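Local coordinates for protein glycosyl hydrolase (PDB 3QC2) that belongs to the glycosyl hydrolases and probably adopts the five-bladed beta-propeller fold of the beta-fructosidase clan, at residues Glu209-Ala214 with His246-Gly251; Asp240-Ser245 with Arg301-Phe306; Ala280-Ala285 with Asp321-Ile326. All coordinates share one frame; numbering follows the deposited sequence.

The three contacts illustrate how a beta-rich fold is tied together by loops and strand ends. Contacts 1 and 2 have centres about 14 Å apart and alternate along the chain; they meet where Thr248 CG2 packs 3.8 Å from Arg301 NH1. Contacts 2 and 3, centres about 12 Å apart, also alternate, and a probable hydrogen bond joins Phe306 N to Ala285 O at 2.9 Å. Contact 3 follows contact 1 in the chain, with Glu249 OE1 packing 3.5 Å from Phe325 CE1. A triethylene glycol molecule, probably from the crystallisation liquor, lies about 3 Å from the side chain of Arg301 in contact 2.

Contact 1: residues Glu209-Ala214 with His246-Gly251; sequences EHVFAA and HLTECG
Val211 sets its CG1 anti to the backbone N (chi1 177°), which places CG2 beside that nitrogen and over the strand formed by residues 247-250. Thr248 turns OG1 into the position between its own backbone N and carbonyl carbon (chi1 52°), toward the incoming chain. Side chains of these two residues meet at about a right angle: Val211 CG2 lies 3.6 Å from Thr248 O and 3.8 Å from Thr248 OG1, while His210 CA approaches the same hydroxyl at 3.6 Å. Further along, Val211 CG1 makes a loose apolar contact with Cys250 SG at 4.4 Å. At the other end the Leu247 branch CD2 rests against the backbone and base of Glu209, 3.9 Å from Glu209 CA. The two chains run about 40° apart and touch through side chains set against backbone, sharing no hydrogen bond. Val211 instead makes backbone bonds to Leu235 and Phe236, and the His210 ring is held through ND1 by Ser237. His246 and Leu247, which both face Lys268, form a classic beta bulge where strand 247-257 enters its sheet. Side-chain packing here joins the residues leading into strand 212-216 to the start of strand 247-257. Thr248 OG1, buried with His210 CA and Val211 CG2 packed against it and lacking any modelled hydrogen-bond partner, implies that a polar group is carried probably at some energetic cost.

Contact 2: residues Asp240-Ser245 with Arg301-Phe306; sequences DGYFDS and RLDEPF
The Phe243 ring is sandwiched: Asp244 OD1 lies above one face, toward the rim, and Pro305 covers the opposite face. Near the ring plane, the carbonyl oxygens of Leu302 and Asp303 and a bridging water line the edge. The proline-aromatic contact is a CH-pi interaction, with Pro305 CB 3.9 Å from the centroid of the Phe243 ring and only 11° off its normal; Pro305 CD adds a 3.6 Å contact to Phe243 CD1. It joins two loops of what is probably a five-bladed beta-propeller, one leading into strand 247-257 and the other beginning at the end of strand 298-301. Phe243 reaches the proline because CG sits between the backbone N and the carbonyl carbon (chi1 74°), and its ring and the proline run antiparallel past one another. The neighbouring Tyr242 ring offers its edge to the second loop, CD2 lying 3.4 Å from Asp303 O in the ring plane, and runs alongside the Asp303 side chain.

Charge secures the far end of the contact. Asp244 OD2 forms a salt bridge to Arg301 NH1 at 2.7 Å, but the hydrogen bond within it is weak, bent to 130°, and the carboxylate and guanidinium planes stand almost perpendicular. The carboxylate has further partners: Tyr265 OH binds OD2 and Arg239 pairs with OD1. Arg239 also bridges to Asp303 OD1, binds Leu302 O and makes a cation-pi contact with Tyr242, so it ties both loops together. Between the two loops, the water accepts from Phe243 N at 3.0 Å and donates to Asp303 O at 3.3 Å.

Contact 3: residues Ala280-Ala285 with Asp321-Ile326; sequences ANVYAA and DGTVFI
The axes of the short segments 283-285 and 324-326 come within 5.7 Å, with their N-to-C directions 45° apart, so the strands run in the same general direction without pairing as a regular sheet. The closest tie is made by a side chain: Tyr283 N donates to Thr323 OG1 at 3.0 Å in an almost straight hydrogen bond. Thr323 holds OG1 anti to its backbone N (chi1 -174°), which carries the hydroxyl across to this N-H, where a backbone carbonyl would serve in a sheet. One residue on, a weak bond runs from Val324 N to Tyr283 O at 3.4 Å. The same Thr323 OG1 lies at the edge of the Tyr283 ring and packs 3.6 Å from Val282 CB, so a single oxygen gathers several neighbours.

Beside this junction Tyr283 and Phe325 extend alongside each other, yet their rings are T-shaped. The edge of Phe325 is directed at the face of Tyr283, with ring centroids 5.2 Å apart and planes at 79°, and Phe325 CD1 stands over the middle of the tyrosine ring. Farther along, Ala285 CB meets Ile326 CD1 at 3.7 Å in plain apolar packing. Asn266 supplies the OD1 that receives Ile326 N, so a residue of strand 260-268 helps to fix the second segment. Strand 324-332 is an outermost strand of a three-stranded antiparallel sheet, and strand 283-290 belongs to the larger mixed sheet, so the contact is a sheet-to-sheet junction, consistent with neighbouring blades of the probable beta-propeller.

Contact 1: residues Glu209-Ala214 with His246-Gly251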
loop_
_atom_site.group_PDB
_atom_site.type_symbol
_atom_site.label_atom_id
_atom_site.label_comp_id
_atom_site.label_asym_id
_atom_site.label_seq_id
_atom_site.Cartn_x
_atom_site.Cartn_y
_atom_site.Cartn_z
ATOM N N GLU A 209 -1.478 13.231 -0.179
ATOM C CA GLU A 209 -2.217 14.437 0.276
ATOM C C GLU A 209 -3.588 14.558 -0.371
ATOM O O GLU A 209 -4.470 15.226 0.163
ATOM C CB GLU A 209 -1.412 15.699 -0.011
ATOM C CG GLU A 209 -0.040 15.706 0.635
ATOM C CD GLU A 209 0.746 16.981 0.382
ATOM O OE1 GLU A 209 0.218 17.903 -0.279
ATOM O OE2 GLU A 209 1.910 17.059 0.859
ATOM N N HIS A 210 -3.747 13.954 -1.548
ATOM C CA HIS A 210 -5.039 13.930 -2.268
ATOM C C HIS A 210 -5.072 12.687 -3.085
ATOM O O HIS A 210 -4.028 12.109 -3.366
ATOM C CB HIS A 210 -5.189 15.118 -3.214
ATOM C CG HIS A 210 -5.008 16.440 -2.562
ATOM N ND1 HIS A 210 -6.036 17.103 -1.920
ATOM C CD2 HIS A 210 -3.924 17.243 -2.467
ATOM C CE1 HIS A 210 -5.585 18.248 -1.443
ATOM N NE2 HIS A 210 -4.306 18.359 -1.763
ATOM N N VAL A 211 -6.262 12.247 -3.463
ATOM C CA VAL A 211 -6.374 11.106 -4.324
ATOM C C VAL A 211 -6.413 11.636 -5.740
ATOM O O VAL A 211 -7.325 12.380 -6.115
ATOM C CB VAL A 211 -7.594 10.263 -4.026
ATOM C CG1 VAL A 211 -7.702 9.084 -5.050
ATOM C CG2 VAL A 211 -7.524 9.734 -2.593
ATOM N N PHE A 212 -5.383 11.299 -6.499
ATOM C CA PHE A 212 -5.261 11.674 -7.886
ATOM C C PHE A 212 -5.493 10.411 -8.732
ATOM O O PHE A 212 -5.847 9.361 -8.205
ATOM C CB PHE A 212 -3.844 12.205 -8.177
ATOM C CG PHE A 212 -3.440 13.414 -7.354
ATOM C CD1 PHE A 212 -3.878 14.703 -7.711
ATOM C CD2 PHE A 212 -2.579 13.276 -6.265
ATOM C CE1 PHE A 212 -3.480 15.840 -6.962
ATOM C CE2 PHE A 212 -2.169 14.408 -5.504
ATOM C CZ PHE A 212 -2.617 15.683 -5.853
ATOM N N ALA A 213 -5.295 10.519 -10.037
ATOM C CA ALA A 213 -5.414 9.363 -10.923
ATOM C C ALA A 213 -4.447 9.486 -12.084
ATOM O O ALA A 213 -3.877 10.566 -12.332
ATOM C CB ALA A 213 -6.826 9.207 -11.420
ATOM N N ALA A 214 -4.250 8.371 -12.782
ATOM C CA ALA A 214 -3.351 8.312 -13.927
ATOM C C ALA A 214 -3.710 7.137 -14.822
ATOM O O ALA A 214 -4.341 6.182 -14.381
ATOM C CB ALA A 214 -1.908 8.199 -13.459
ATOM N N HIS A 246 -6.079 14.946 7.385
ATOM C CA HIS A 246 -4.772 15.459 7.000
ATOM C C HIS A 246 -4.288 14.811 5.704
ATOM O O HIS A 246 -3.734 15.486 4.848
ATOM C CB HIS A 246 -3.756 15.262 8.122
ATOM C CG HIS A 246 -2.408 15.840 7.814
ATOM N ND1 HIS A 246 -2.226 17.163 7.481
ATOM C CD2 HIS A 246 -1.174 15.278 7.811
ATOM C CE1 HIS A 246 -0.940 17.389 7.270
ATOM N NE2 HIS A 246 -0.281 16.260 7.466
ATOM N N LEU A 247 -4.509 13.503 5.570
ATOM C CA LEU A 247 -4.100 12.762 4.386
ATOM C C LEU A 247 -5.137 11.745 3.960
ATOM O O LEU A 247 -5.829 11.181 4.783
ATOM C CB LEU A 247 -2.806 12.014 4.672
ATOM C CG LEU A 247 -1.574 12.807 5.079
ATOM C CD1 LEU A 247 -0.421 11.825 5.398
ATOM C CD2 LEU A 247 -1.155 13.806 3.994
ATOM N N THR A 248 -5.241 11.539 2.655
ATOM C CA THR A 248 -6.092 10.498 2.072
ATOM C C THR A 248 -5.147 9.744 1.177
ATOM O O THR A 248 -4.995 10.081 -0.006
ATOM C CB THR A 248 -7.295 11.077 1.254
ATOM O OG1 THR A 248 -6.821 12.037 0.291
ATOM C CG2 THR A 248 -8.338 11.738 2.190
ATOM N N GLU A 249 -4.477 8.737 1.741
ATOM C CA GLU A 249 -3.438 8.001 1.009
ATOM C C GLU A 249 -3.876 6.621 0.517
ATOM O O GLU A 249 -4.352 5.788 1.291
ATOM C CB GLU A 249 -2.190 7.893 1.875
ATOM C CG GLU A 249 -0.989 7.280 1.180
ATOM C CD GLU A 249 0.305 7.555 1.926
ATOM O OE1 GLU A 249 0.235 7.914 3.139
ATOM O OE2 GLU A 249 1.396 7.431 1.306
ATOM N N CYS A 250 -3.680 6.396 -0.782
ATOM C CA CYS A 250 -4.052 5.171 -1.433
ATOM C C CYS A 250 -3.457 3.941 -0.727
ATOM O O CYS A 250 -2.293 3.933 -0.359
ATOM C CB CYS A 250 -3.599 5.206 -2.895
ATOM S SG CYS A 250 -4.478 6.381 -3.917
ATOM N N GLY A 251 -4.288 2.924 -0.530
ATOM C CA GLY A 251 -3.869 1.682 0.124
ATOM C C GLY A 251 -3.539 0.624 -0.920
ATOM O O GLY A 251 -2.728 0.869 -1.813
#

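Contact 2: residues Asp240-Ser245 with Arg301-Phe306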
loop_
_atom_site.group_PDB
_atom_site.type_symbol
_atom_site.label_atom_id
_atom_site.label_comp_id
_atom_site.label_asym_id
_atom_site.label_seq_id
_atom_site.Cartn_x
_atom_site.Cartn_y
_atom_site.Cartn_z
ATOM N N ASP A 240 -12.314 18.247 6.967
ATOM C CA ASP A 240 -12.362 18.657 8.361
ATOM C C ASP A 240 -13.321 17.776 9.194
ATOM O O ASP A 240 -14.363 17.365 8.714
ATOM C CB ASP A 240 -12.854 20.120 8.487
ATOM C CG ASP A 240 -11.885 21.152 7.877
ATOM O OD1 ASP A 240 -10.752 20.796 7.490
ATOM O OD2 ASP A 240 -12.284 22.348 7.791
ATOM N N GLY A 241 -12.951 17.514 10.438
ATOM C CA GLY A 241 -13.813 16.791 11.386
ATOM C C GLY A 241 -13.937 15.291 11.242
ATOM O O GLY A 241 -14.768 14.685 11.902
ATOM N N TYR A 242 -13.116 14.692 10.387
ATOM C CA TYR A 242 -13.132 13.232 10.172
ATOM C C TYR A 242 -11.734 12.644 10.343
ATOM O O TYR A 242 -10.740 13.378 10.426
ATOM C CB TYR A 242 -13.664 12.904 8.781
ATOM C CG TYR A 242 -15.113 13.203 8.592
ATOM C CD1 TYR A 242 -15.537 14.480 8.267
ATOM C CD2 TYR A 242 -16.066 12.205 8.714
ATOM C CE1 TYR A 242 -16.885 14.762 8.082
ATOM C CE2 TYR A 242 -17.403 12.465 8.541
ATOM C CZ TYR A 242 -17.812 13.744 8.227
ATOM O OH TYR A 242 -19.133 14.000 8.055
ATOM N N PHE A 243 -11.667 11.312 10.389
ATOM C CA PHE A 243 -10.400 10.602 10.561
ATOM C C PHE A 243 -9.429 10.847 9.420
ATOM O O PHE A 243 -8.225 10.776 9.616
ATOM C CB PHE A 243 -10.634 9.088 10.729
ATOM C CG PHE A 243 -11.021 8.375 9.451
ATOM C CD1 PHE A 243 -12.349 8.394 8.986
ATOM C CD2 PHE A 243 -10.069 7.666 8.726
ATOM C CE1 PHE A 243 -12.704 7.737 7.825
ATOM C CE2 PHE A 243 -10.420 7.000 7.568
ATOM C CZ PHE A 243 -11.757 7.043 7.113
ATOM N N ASP A 244 -9.958 11.103 8.216
ATOM C CA ASP A 244 -9.111 11.365 7.046
ATOM C C ASP A 244 -9.108 12.853 6.774
ATOM O O ASP A 244 -9.594 13.317 5.743
ATOM C CB ASP A 244 -9.549 10.528 5.818
ATOM C CG ASP A 244 -11.023 10.736 5.421
ATOM O OD1 ASP A 244 -11.870 11.121 6.302
ATOM O OD2 ASP A 244 -11.328 10.483 4.218
ATOM N N SER A 245 -8.515 13.586 7.722
ATOM C CA SER A 245 -8.491 15.058 7.728
ATOM C C SER A 245 -7.165 15.711 7.355
ATOM O O SER A 245 -7.136 16.909 7.080
ATOM C CB SER A 245 -8.906 15.557 9.108
ATOM O OG SER A 245 -8.217 14.859 10.124
ATOM N N ARG A 301 -17.611 7.926 0.353
ATOM C CA ARG A 301 -16.592 7.283 1.193
ATOM C C ARG A 301 -17.196 7.002 2.558
ATOM O O ARG A 301 -18.240 7.567 2.908
ATOM C CB ARG A 301 -15.315 8.124 1.335
ATOM C CG ARG A 301 -15.527 9.543 1.845
ATOM C CD ARG A 301 -14.195 10.262 2.063
ATOM N NE ARG A 301 -14.309 11.691 1.775
ATOM C CZ ARG A 301 -13.304 12.569 1.832
ATOM N NH1 ARG A 301 -12.093 12.199 2.226
ATOM N NH2 ARG A 301 -13.524 13.828 1.511
ATOM N N LEU A 302 -16.546 6.120 3.321
ATOM C CA LEU A 302 -17.004 5.776 4.641
ATOM C C LEU A 302 -16.730 6.959 5.563
ATOM O O LEU A 302 -15.667 7.567 5.493
ATOM C CB LEU A 302 -16.287 4.531 5.167
ATOM C CG LEU A 302 -16.421 3.242 4.360
ATOM C CD1 LEU A 302 -15.587 2.156 4.982
ATOM C CD2 LEU A 302 -17.893 2.791 4.242
ATOM N N ASP A 303 -17.701 7.291 6.394
ATOM C CA ASP A 303 -17.567 8.383 7.357
ATOM C C ASP A 303 -16.751 7.976 8.588
ATOM O O ASP A 303 -16.260 8.821 9.303
ATOM C CB ASP A 303 -18.959 8.885 7.783
ATOM C CG ASP A 303 -19.706 9.581 6.642
ATOM O OD1 ASP A 303 -19.039 10.055 5.656
ATOM O OD2 ASP A 303 -20.946 9.660 6.720
ATOM N N GLU A 304 -16.628 6.672 8.816
ATOM C CA GLU A 304 -15.872 6.117 9.938
ATOM C C GLU A 304 -14.885 5.102 9.367
ATOM O O GLU A 304 -15.204 4.425 8.418
ATOM C CB GLU A 304 -16.819 5.397 10.902
ATOM C CG GLU A 304 -17.958 6.253 11.433
ATOM C CD GLU A 304 -17.488 7.350 12.380
ATOM O OE1 GLU A 304 -16.315 7.320 12.807
ATOM O OE2 GLU A 304 -18.298 8.238 12.708
ATOM N N PRO A 305 -13.689 4.995 9.952
ATOM C CA PRO A 305 -12.760 4.009 9.442
ATOM C C PRO A 305 -13.295 2.584 9.714
ATOM O O PRO A 305 -13.929 2.348 10.745
ATOM C CB PRO A 305 -11.487 4.292 10.232
ATOM C CG PRO A 305 -11.963 4.850 11.500
ATOM C CD PRO A 305 -13.183 5.648 11.167
ATOM N N PHE A 306 -13.074 1.668 8.773
ATOM C CA PHE A 306 -13.561 0.267 8.905
ATOM C C PHE A 306 -12.563 -0.600 9.627
ATOM O O PHE A 306 -12.907 -1.670 10.094
ATOM C CB PHE A 306 -13.855 -0.348 7.529
ATOM C CG PHE A 306 -12.622 -0.718 6.747
ATOM C CD1 PHE A 306 -11.992 0.218 5.904
ATOM C CD2 PHE A 306 -12.090 -2.011 6.831
ATOM C CE1 PHE A 306 -10.843 -0.130 5.166
ATOM C CE2 PHE A 306 -10.949 -2.361 6.106
ATOM C CZ PHE A 306 -10.319 -1.410 5.266
HETATM O O HOH W 1 -14.248 10.299 11.398
#

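Contact 3: residues Ala280-Ala285 with Asp321-Ile326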
loop_
_atom_site.group_PDB
_atom_site.type_symbol
_atom_site.label_atom_id
_atom_site.label_comp_id
_atom_site.label_asym_id
_atom_site.label_seq_id
_atom_site.Cartn_x
_atom_site.Cartn_y
_atom_site.Cartn_z
ATOM N N ALA A 280 -4.639 11.524 17.154
ATOM C CA ALA A 280 -4.112 12.532 16.277
ATOM C C ALA A 280 -2.849 12.051 15.570
ATOM O O ALA A 280 -2.055 11.310 16.142
ATOM C CB ALA A 280 -3.816 13.811 17.074
ATOM N N ASN A 281 -2.693 12.460 14.309
ATOM C CA ASN A 281 -1.490 12.163 13.522
ATOM C C ASN A 281 -1.176 10.682 13.310
ATOM O O ASN A 281 0.004 10.288 13.236
ATOM C CB ASN A 281 -0.267 12.866 14.156
ATOM C CG ASN A 281 -0.438 14.355 14.240
ATOM O OD1 ASN A 281 -0.936 14.990 13.299
ATOM N ND2 ASN A 281 -0.015 14.938 15.354
ATOM N N VAL A 282 -2.215 9.864 13.208
ATOM C CA VAL A 282 -2.036 8.429 12.940
ATOM C C VAL A 282 -3.051 7.976 11.914
ATOM O O VAL A 282 -4.008 8.705 11.603
ATOM C CB VAL A 282 -2.130 7.602 14.197
ATOM C CG1 VAL A 282 -0.923 7.905 15.107
ATOM C CG2 VAL A 282 -3.409 7.867 14.886
ATOM N N TYR A 283 -2.842 6.773 11.392
ATOM C CA TYR A 283 -3.666 6.246 10.324
ATOM C C TYR A 283 -4.731 5.255 10.745
ATOM O O TYR A 283 -4.515 4.421 11.621
ATOM C CB TYR A 283 -2.784 5.553 9.282
ATOM C CG TYR A 283 -1.855 6.458 8.504
ATOM C CD1 TYR A 283 -2.278 7.087 7.346
ATOM C CD2 TYR A 283 -0.558 6.651 8.908
ATOM C CE1 TYR A 283 -1.424 7.895 6.617
ATOM C CE2 TYR A 283 0.306 7.465 8.191
ATOM C CZ TYR A 283 -0.133 8.078 7.047
ATOM O OH TYR A 283 0.720 8.876 6.338
ATOM N N ALA A 284 -5.878 5.359 10.076
ATOM C CA ALA A 284 -6.992 4.431 10.213
ATOM C C ALA A 284 -7.534 4.262 8.784
ATOM O O ALA A 284 -7.542 5.221 7.995
ATOM C CB ALA A 284 -8.040 4.949 11.151
ATOM N N ALA A 285 -7.966 3.050 8.461
ATOM C CA ALA A 285 -8.356 2.695 7.113
ATOM C C ALA A 285 -9.790 3.023 6.740
ATOM O O ALA A 285 -10.720 2.786 7.510
ATOM C CB ALA A 285 -8.077 1.198 6.874
ATOM N N ASP A 321 -1.178 4.649 21.175
ATOM C CA ASP A 321 -2.543 4.280 20.743
ATOM C C ASP A 321 -2.548 3.597 19.371
ATOM O O ASP A 321 -3.605 3.383 18.782
ATOM C CB ASP A 321 -3.442 5.517 20.742
ATOM C CG ASP A 321 -3.559 6.146 22.119
ATOM O OD1 ASP A 321 -3.750 5.392 23.102
ATOM O OD2 ASP A 321 -3.465 7.394 22.219
ATOM N N GLY A 322 -1.352 3.281 18.867
ATOM C CA GLY A 322 -1.190 2.564 17.621
ATOM C C GLY A 322 -1.499 3.289 16.332
ATOM O O GLY A 322 -2.030 4.406 16.327
ATOM N N THR A 323 -1.146 2.624 15.227
ATOM C CA THR A 323 -1.397 3.125 13.889
ATOM C C THR A 323 -1.332 1.918 12.881
ATOM O O THR A 323 -0.494 1.012 13.042
ATOM C CB THR A 323 -0.399 4.270 13.523
ATOM O OG1 THR A 323 -0.751 4.846 12.273
ATOM C CG2 THR A 323 0.995 3.769 13.453
ATOM N N VAL A 324 -2.252 1.886 11.902
ATOM C CA VAL A 324 -2.272 0.813 10.877
ATOM C C VAL A 324 -2.280 1.414 9.471
ATOM O O VAL A 324 -2.947 2.403 9.226
ATOM C CB VAL A 324 -3.474 -0.170 11.037
ATOM C CG1 VAL A 324 -3.346 -0.954 12.326
ATOM C CG2 VAL A 324 -4.809 0.566 10.964
ATOM N N PHE A 325 -1.533 0.800 8.559
ATOM C CA PHE A 325 -1.418 1.287 7.182
ATOM C C PHE A 325 -1.667 0.122 6.200
ATOM O O PHE A 325 -0.784 -0.720 5.992
ATOM C CB PHE A 325 -0.029 1.898 6.995
ATOM C CG PHE A 325 0.141 2.657 5.723
ATOM C CD1 PHE A 325 -0.315 3.960 5.622
ATOM C CD2 PHE A 325 0.776 2.093 4.646
ATOM C CE1 PHE A 325 -0.153 4.690 4.450
ATOM C CE2 PHE A 325 0.946 2.812 3.471
ATOM C CZ PHE A 325 0.476 4.118 3.375
ATOM N N ILE A 326 -2.886 0.069 5.622
ATOM C CA ILE A 326 -3.255 -1.024 4.690
ATOM C C ILE A 326 -2.581 -0.826 3.351
ATOM O O ILE A 326 -2.480 0.302 2.850
ATOM C CB ILE A 326 -4.806 -1.226 4.535
ATOM C CG1 ILE A 326 -5.501 0.005 3.946
ATOM C CG2 ILE A 326 -5.427 -1.579 5.874
ATOM C CD1 ILE A 326 -6.996 -0.226 3.627
#